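Local coordinates for putative curved DNA-binding protein (Chaetomium thermophilum var. thermophilum DSM 1495, PDB 4IPA), which is an Arx1 homologue related to methionine aminopeptidases that probably acts in ribosome biogenesis, and may also bind DNA, at residues 259-264 / 336-341; 151-156 / 207-212. All coordinates share one frame; numbering follows the deposited sequence. Where two conformers were deposited one is given.

In the fold
The two contacts are neighbours at one end of the three inner strands of the antiparallel sheet of the M24 peptidase-like domain, their centres about 11 Å apart. Contact 2 seats helix 148-167 on the turn that leads into strand 210-220, while contact 1 joins the loop after strand 250-258 to the loop before strand 342-352; these three strands are consecutive in the sheet. Asn210 ties the two together: its ND2 lies 2.9 Å from Gly260 O, a probable hydrogen bond. Further along, Ile212 CG2 packs 3.7 Å from Val264 CG2. Leu259 and Pro341 of contact 1 also touch Leu153 of helix 148-167, so the helix of contact 2 covers part of both loops.

Contact 1 (259-264 / 336-341); sequences LGSGKV and DKDNAP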
ATOM      1  N   LEU A 259      15.321  -8.529   1.489  1.00 19.18           N
ATOM      2  CA  LEU A 259      16.383  -9.523   1.545  1.00 17.93           C
ATOM      3  C   LEU A 259      17.609  -8.938   2.247  1.00 19.46           C
ATOM      4  O   LEU A 259      18.530  -9.666   2.611  1.00 23.73           O
ATOM      5  CB  LEU A 259      16.730 -10.060   0.150  1.00 18.28           C
ATOM      6  CG  LEU A 259      15.933 -11.297  -0.267  1.00 28.09           C
ATOM      7  CD1 LEU A 259      16.140 -11.612  -1.740  1.00 26.32           C
ATOM      8  CD2 LEU A 259      16.284 -12.513   0.617  1.00 23.62           C
ATOM      9  N   GLY A 260      17.606  -7.624   2.453  1.00 18.66           N
ATOM     10  CA  GLY A 260      18.662  -6.956   3.192  1.00 14.74           C
ATOM     11  C   GLY A 260      18.250  -6.663   4.621  1.00 18.85           C
ATOM     12  O   GLY A 260      17.427  -7.373   5.178  1.00 19.82           O
ATOM     13  N   SER A 261      18.807  -5.601   5.200  1.00 17.32           N
ATOM     14  CA  SER A 261      18.594  -5.267   6.603  1.00 18.32           C
ATOM     15  C   SER A 261      17.191  -4.724   6.883  1.00 22.78           C
ATOM     16  O   SER A 261      16.755  -4.634   8.037  1.00 26.68           O
ATOM     17  CB  SER A 261      19.622  -4.218   7.047  1.00 20.67           C
ATOM     18  OG  SER A 261      20.908  -4.509   6.538  1.00 18.71           O
ATOM     19  N   GLY A 262      16.483  -4.344   5.836  1.00 20.09           N
ATOM     20  CA  GLY A 262      15.203  -3.696   6.031  1.00 20.33           C
ATOM     21  C   GLY A 262      15.397  -2.245   6.427  1.00 23.57           C
ATOM     22  O   GLY A 262      14.490  -1.627   6.974  1.00 21.00           O
ATOM     23  N   LYS A 263      16.581  -1.698   6.150  1.00 19.95           N
ATOM     24  CA  LYS A 263      16.812  -0.276   6.362  1.00 23.16           C
ATOM     25  C   LYS A 263      16.475   0.510   5.109  1.00 18.95           C
ATOM     26  O   LYS A 263      16.535  -0.006   3.988  1.00 19.28           O
ATOM     27  CB  LYS A 263      18.251   0.013   6.795  1.00 24.87           C
ATOM     28  CG  LYS A 263      18.401   0.286   8.286  1.00 23.71           C
ATOM     29  CD  LYS A 263      17.913  -0.875   9.106  1.00 26.59           C
ATOM     30  CE  LYS A 263      18.620  -0.950  10.463  1.00 29.52           C
ATOM     31  NZ  LYS A 263      18.258   0.153  11.401  1.00 38.11           N
ATOM     32  N   VAL A 264      16.122   1.769   5.307  1.00 17.40           N
ATOM     33  CA  VAL A 264      15.609   2.594   4.235  1.00 15.86           C
ATOM     34  C   VAL A 264      16.600   3.729   3.986  1.00 21.61           C
ATOM     35  O   VAL A 264      17.221   4.240   4.917  1.00 21.10           O
ATOM     36  CB  VAL A 264      14.207   3.128   4.605  1.00 23.08           C
ATOM     37  CG1 VAL A 264      13.790   4.282   3.711  1.00 19.82           C
ATOM     38  CG2 VAL A 264      13.200   2.004   4.543  1.00 18.54           C
ATOM     39  N   ASP A 336      15.868   0.198  -0.631  1.00 17.04           N
ATOM     40  CA  ASP A 336      16.586  -0.601   0.347  1.00 19.89           C
ATOM     41  C   ASP A 336      18.008  -0.063   0.545  1.00 18.12           C
ATOM     42  O   ASP A 336      18.736   0.151  -0.426  1.00 15.72           O
ATOM     43  CB  ASP A 336      16.607  -2.080  -0.067  1.00 18.04           C
ATOM     44  CG  ASP A 336      17.261  -2.948   0.967  1.00 20.37           C
ATOM     45  OD1 ASP A 336      16.575  -3.279   1.947  1.00 21.02           O
ATOM     46  OD2 ASP A 336      18.467  -3.256   0.831  1.00 21.16           O
ATOM     47  N   LYS A 337      18.388   0.152   1.801  1.00 17.16           N
ATOM     48  CA  LYS A 337      19.683   0.750   2.111  1.00 18.20           C
ATOM     49  C   LYS A 337      20.820  -0.102   1.558  1.00 16.33           C
ATOM     50  O   LYS A 337      21.850   0.422   1.151  1.00 21.99           O
ATOM     51  CB  LYS A 337      19.848   0.958   3.627  1.00 16.18           C
ATOM     52  CG  LYS A 337      21.212   1.521   4.056  1.00 19.16           C
ATOM     53  CD  LYS A 337      22.240   0.423   4.361  1.00 20.32           C
ATOM     54  CE  LYS A 337      21.852  -0.381   5.622  1.00 22.55           C
ATOM     55  NZ  LYS A 337      22.782  -1.529   5.895  1.00 17.23           N
ATOM     56  N   ASP A 338      20.612  -1.411   1.509  1.00 15.21           N
ATOM     57  CA  ASP A 338      21.631  -2.324   0.999  1.00 18.60           C
ATOM     58  C   ASP A 338      21.475  -2.560  -0.502  1.00 20.61           C
ATOM     59  O   ASP A 338      22.231  -3.326  -1.091  1.00 19.22           O
ATOM     60  CB  ASP A 338      21.552  -3.671   1.742  1.00 18.87           C
ATOM     61  CG  ASP A 338      21.789  -3.530   3.234  1.00 20.58           C
ATOM     62  OD1 ASP A 338      22.776  -2.852   3.616  1.00 20.65           O
ATOM     63  OD2 ASP A 338      20.985  -4.084   4.024  1.00 20.71           O
ATOM     64  N   ASN A 339      20.484  -1.913  -1.113  1.00 20.19           N
ATOM     65  CA  ASN A 339      20.190  -2.116  -2.527  1.00 17.43           C
ATOM     66  C   ASN A 339      19.728  -3.535  -2.806  1.00 18.06           C
ATOM     67  O   ASN A 339      19.881  -4.042  -3.912  1.00 22.05           O
ATOM     68  CB  ASN A 339      21.395  -1.756  -3.393  1.00 18.22           C
ATOM     69  CG  ASN A 339      21.541  -0.259  -3.589  1.00 21.44           C
ATOM     70  OD1 ASN A 339      21.285   0.258  -4.679  1.00 27.70           O
ATOM     71  ND2 ASN A 339      21.930   0.448  -2.531  1.00 18.96           N
ATOM     72  N   ALA A 340      19.146  -4.161  -1.790  1.00 19.12           N
ATOM     73  CA  ALA A 340      18.574  -5.490  -1.907  1.00 13.63           C
ATOM     74  C   ALA A 340      17.102  -5.416  -2.329  1.00 18.27           C
ATOM     75  O   ALA A 340      16.439  -4.404  -2.130  1.00 17.49           O
ATOM     76  CB  ALA A 340      18.700  -6.199  -0.588  1.00 18.24           C
ATOM     77  N   PRO A 341      16.587  -6.491  -2.927  1.00 16.16           N
ATOM     78  CA  PRO A 341      15.183  -6.554  -3.340  1.00 16.92           C
ATOM     79  C   PRO A 341      14.222  -6.474  -2.164  1.00 17.74           C
ATOM     80  O   PRO A 341      14.533  -6.955  -1.072  1.00 19.99           O
ATOM     81  CB  PRO A 341      15.078  -7.935  -3.990  1.00 17.02           C
ATOM     82  CG  PRO A 341      16.460  -8.191  -4.498  1.00 20.21           C
ATOM     83  CD  PRO A 341      17.348  -7.650  -3.409  1.00 19.00           C
TER
HETATM   84  O   HOH W   1      14.426  -2.174   3.240  1.00 16.80           O
HETATM   85  O   HOH W   2      18.141  -2.684   3.860  1.00 18.56           O
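The carboxylate of Asp338 faces Ser261 with one oxygen and turns the other to Lys337. Ser261 N reaches Asp338 OD2 at 2.9 Å, nearly in line with the C-O bond, while Ser261 OG donates to the same oxygen at 2.6 Å on its syn lone pair. Asp338 OD1 is met on its own syn side, 24° out of plane, by Lys337 NZ in a salt bridge of 2.6 Å. The second carboxylate, Asp336, takes Ala340 N on OD2 from above its plane at 2.9 Å, and its OD1 accepts from Ser258 OG. Its CG stands anti to the backbone N (chi1 -176°), which also brings OD2 to Asp338 N, a weak bond within the type I turn from Asp336 to Asn339. Gly260 lacks a side chain and lets Asp338 OD2 and Asp336 OD2 approach its CA; a side chain here would run into both. The loops prolong two neighbouring antiparallel strands, 250-258 and 342-352, of the sheet in this M24 peptidase-like fold; the pairing runs on as Leu259 N donates to Pro341 O at 3.1 Å, and nearby Ala340 CB rests 3.5 Å from Gly260 N. At the other end Lys337 N bonds to Lys263 O at 2.9 Å, next to the non-hydrogen-bonded antiparallel bridge of Val264 and Asp336. One water donates to both Lys263 O and Asp336 OD1. Were Asp338 replaced by an alanine, Ser261 N and OG would probably lose their shared acceptor and Lys337 NZ this carboxylate partner. Lys337 CB and Lys263 CB pack 3.7 Å apart, although the Lys263 chain then leads away to a salt bridge with Glu213.

Contact 2 (151-156 / 207-212); sequences ADLFLA and YDCNII
Tyr207 lays one face of its ring over Leu155 CB, a CH-pi contact with the carbon 3.9 Å from the ring centroid and 24° off the normal. The ring belongs to the turn after helix 193-205, which ends in a Schellman motif with Asp208, at positive phi, as its C-prime residue; the chain then enters strand 210-220, and helix 148-167 packs across this junction. Ala156 N lies over the same face, 3.8 Å above the plane and toward the rim, its hydrogen already given to Asp152 O within the helix. At the ring edge, in plane, Asp152 OD1 is 3.8 Å from Tyr207 CD1, the carboxylate turned 43° against the ring. That oxygen accepts from Thr372 OG1, while Asp152 OD2 forms a salt bridge with Arg149, which also bonds to the carbonyl oxygens of Tyr207 and Asp208 and so ties the turn to the helix. Ala156 CB touches both Tyr207 CB and Cys209 CB, each at 4.0 Å. With SG beside its own backbone N (chi1 -68°), Cys209 points its sulfur at the helix backbone, where SG comes to 3.6 Å from Leu153 CA.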
ATOM      1  N   ALA A 151      12.123 -16.818  -3.069  1.00 23.81           N
ATOM      2  CA  ALA A 151      10.990 -17.506  -2.468  1.00 22.43           C
ATOM      3  C   ALA A 151      10.869 -17.131  -0.986  1.00 20.98           C
ATOM      4  O   ALA A 151       9.758 -16.933  -0.476  1.00 22.40           O
ATOM      5  CB  ALA A 151      11.111 -19.023  -2.651  1.00 20.97           C
ATOM      6  N   ASP A 152      12.007 -17.011  -0.301  1.00 17.08           N
ATOM      7  CA  ASP A 152      12.001 -16.628   1.109  1.00 18.66           C
ATOM      8  C   ASP A 152      11.431 -15.221   1.319  1.00 20.46           C
ATOM      9  O   ASP A 152      10.656 -14.994   2.245  1.00 15.16           O
ATOM     10  CB  ASP A 152      13.410 -16.682   1.695  1.00 20.48           C
ATOM     11  CG  ASP A 152      13.961 -18.101   1.787  1.00 25.07           C
ATOM     12  OD1 ASP A 152      13.150 -19.051   1.885  1.00 22.48           O
ATOM     13  OD2 ASP A 152      15.206 -18.255   1.769  1.00 23.11           O
ATOM     14  N   LEU A 153      11.853 -14.287   0.464  1.00 19.13           N
ATOM     15  CA  LEU A 153      11.411 -12.900   0.511  1.00 18.06           C
ATOM     16  C   LEU A 153       9.884 -12.802   0.391  1.00 16.92           C
ATOM     17  O   LEU A 153       9.230 -12.125   1.182  1.00 18.06           O
ATOM     18  CB  LEU A 153      12.071 -12.104  -0.619  1.00 16.53           C
ATOM     19  CG  LEU A 153      11.591 -10.656  -0.777  1.00 19.74           C
ATOM     20  CD1 LEU A 153      11.924  -9.863   0.485  1.00 14.10           C
ATOM     21  CD2 LEU A 153      12.184  -9.964  -2.022  1.00 12.89           C
ATOM     22  N   PHE A 154       9.330 -13.488  -0.605  1.00 15.86           N
ATOM     23  CA  PHE A 154       7.895 -13.519  -0.815  1.00 18.37           C
ATOM     24  C   PHE A 154       7.122 -14.142   0.348  1.00 17.48           C
ATOM     25  O   PHE A 154       6.105 -13.604   0.773  1.00 14.70           O
ATOM     26  CB  PHE A 154       7.556 -14.278  -2.108  1.00 21.38           C
ATOM     27  CG  PHE A 154       7.642 -13.430  -3.345  1.00 22.31           C
ATOM     28  CD1 PHE A 154       8.871 -13.126  -3.913  1.00 21.28           C
ATOM     29  CD2 PHE A 154       6.493 -12.938  -3.940  1.00 21.45           C
ATOM     30  CE1 PHE A 154       8.949 -12.358  -5.057  1.00 18.53           C
ATOM     31  CE2 PHE A 154       6.565 -12.155  -5.083  1.00 21.78           C
ATOM     32  CZ  PHE A 154       7.797 -11.869  -5.641  1.00 19.82           C
ATOM     33  N   LEU A 155       7.580 -15.293   0.828  1.00 18.28           N
ATOM     34  CA  LEU A 155       6.891 -15.975   1.921  1.00 20.64           C
ATOM     35  C   LEU A 155       6.925 -15.176   3.226  1.00 21.70           C
ATOM     36  O   LEU A 155       5.950 -15.178   3.979  1.00 19.18           O
ATOM     37  CB  LEU A 155       7.466 -17.370   2.142  1.00 21.29           C
ATOM     38  CG  LEU A 155       7.050 -18.361   1.061  1.00 23.05           C
ATOM     39  CD1 LEU A 155       7.846 -19.649   1.194  1.00 19.56           C
ATOM     40  CD2 LEU A 155       5.554 -18.622   1.131  1.00 21.28           C
ATOM     41  N   ALA A 156       8.045 -14.501   3.494  1.00 18.09           N
ATOM     42  CA  ALA A 156       8.136 -13.644   4.668  1.00 17.68           C
ATOM     43  C   ALA A 156       7.059 -12.566   4.581  1.00 18.49           C
ATOM     44  O   ALA A 156       6.377 -12.262   5.558  1.00 19.57           O
ATOM     45  CB  ALA A 156       9.507 -13.005   4.759  1.00 14.49           C
ATOM     46  N   TYR A 207      12.621 -16.565   7.689  1.00 23.24           N
ATOM     47  CA  TYR A 207      12.968 -16.676   6.292  1.00 20.78           C
ATOM     48  C   TYR A 207      14.258 -15.905   6.022  1.00 24.06           C
ATOM     49  O   TYR A 207      14.597 -15.634   4.870  1.00 17.54           O
ATOM     50  CB  TYR A 207      11.823 -16.168   5.420  1.00 20.20           C
ATOM     51  CG  TYR A 207      10.613 -17.092   5.399  1.00 24.01           C
ATOM     52  CD1 TYR A 207      10.608 -18.239   4.617  1.00 20.49           C
ATOM     53  CD2 TYR A 207       9.476 -16.810   6.156  1.00 20.73           C
ATOM     54  CE1 TYR A 207       9.507 -19.076   4.584  1.00 20.60           C
ATOM     55  CE2 TYR A 207       8.375 -17.649   6.139  1.00 17.64           C
ATOM     56  CZ  TYR A 207       8.396 -18.779   5.354  1.00 22.98           C
ATOM     57  OH  TYR A 207       7.309 -19.621   5.328  1.00 22.69           O
ATOM     58  N   ASP A 208      14.974 -15.568   7.093  1.00 19.72           N
ATOM     59  CA  ASP A 208      16.177 -14.746   6.985  1.00 23.39           C
ATOM     60  C   ASP A 208      15.943 -13.441   6.202  1.00 21.06           C
ATOM     61  O   ASP A 208      16.831 -12.937   5.504  1.00 18.17           O
ATOM     62  CB  ASP A 208      17.346 -15.554   6.389  1.00 23.92           C
ATOM     63  CG  ASP A 208      17.794 -16.695   7.304  1.00 25.80           C
ATOM     64  OD1 ASP A 208      17.469 -16.671   8.507  1.00 30.27           O
ATOM     65  OD2 ASP A 208      18.482 -17.615   6.824  1.00 33.22           O
ATOM     66  N   CYS A 209      14.742 -12.891   6.324  1.00 18.69           N
ATOM     67  CA  CYS A 209      14.473 -11.572   5.766  1.00 19.79           C
ATOM     68  C   CYS A 209      14.244 -10.569   6.883  1.00 21.40           C
ATOM     69  O   CYS A 209      14.170 -10.946   8.053  1.00 16.82           O
ATOM     70  CB  CYS A 209      13.264 -11.626   4.857  1.00 18.50           C
ATOM     71  SG  CYS A 209      13.602 -12.563   3.387  1.00 23.02           S
ATOM     72  N   ASN A 210      14.147  -9.292   6.528  1.00 17.38           N
ATOM     73  CA  ASN A 210      13.854  -8.277   7.528  1.00 19.39           C
ATOM     74  C   ASN A 210      12.632  -7.432   7.163  1.00 21.20           C
ATOM     75  O   ASN A 210      12.370  -7.166   5.980  1.00 16.86           O
ATOM     76  CB  ASN A 210      15.071  -7.384   7.750  1.00 20.57           C
ATOM     77  CG  ASN A 210      16.162  -8.079   8.528  1.00 20.24           C
ATOM     78  OD1 ASN A 210      16.005  -8.331   9.715  1.00 24.83           O
ATOM     79  ND2 ASN A 210      17.285  -8.374   7.868  1.00 16.36           N
ATOM     80  N   ILE A 211      11.896  -6.999   8.182  1.00 18.65           N
ATOM     81  CA  ILE A 211      10.774  -6.089   7.968  1.00 16.50           C
ATOM     82  C   ILE A 211      11.329  -4.744   7.543  1.00 17.35           C
ATOM     83  O   ILE A 211      12.303  -4.264   8.120  1.00 18.24           O
ATOM     84  CB  ILE A 211       9.932  -5.891   9.263  1.00 19.20           C
ATOM     85  CG1 ILE A 211       9.268  -7.202   9.679  1.00 13.41           C
ATOM     86  CG2 ILE A 211       8.855  -4.819   9.052  1.00 18.91           C
ATOM     87  CD1 ILE A 211       8.310  -7.700   8.671  1.00 15.94           C
ATOM     88  N   ILE A 212      10.702  -4.112   6.557  1.00 15.31           N
ATOM     89  CA  ILE A 212      11.111  -2.760   6.190  1.00 17.18           C
ATOM     90  C   ILE A 212      10.770  -1.701   7.257  1.00 18.45           C
ATOM     91  O   ILE A 212       9.605  -1.462   7.599  1.00 15.77           O
ATOM     92  CB  ILE A 212      10.553  -2.348   4.839  1.00 15.66           C
ATOM     93  CG1 ILE A 212      11.002  -3.341   3.760  1.00 15.19           C
ATOM     94  CG2 ILE A 212      10.991  -0.935   4.506  1.00 13.25           C
ATOM     95  CD1 ILE A 212      10.252  -3.135   2.438  1.00 17.48           C
TER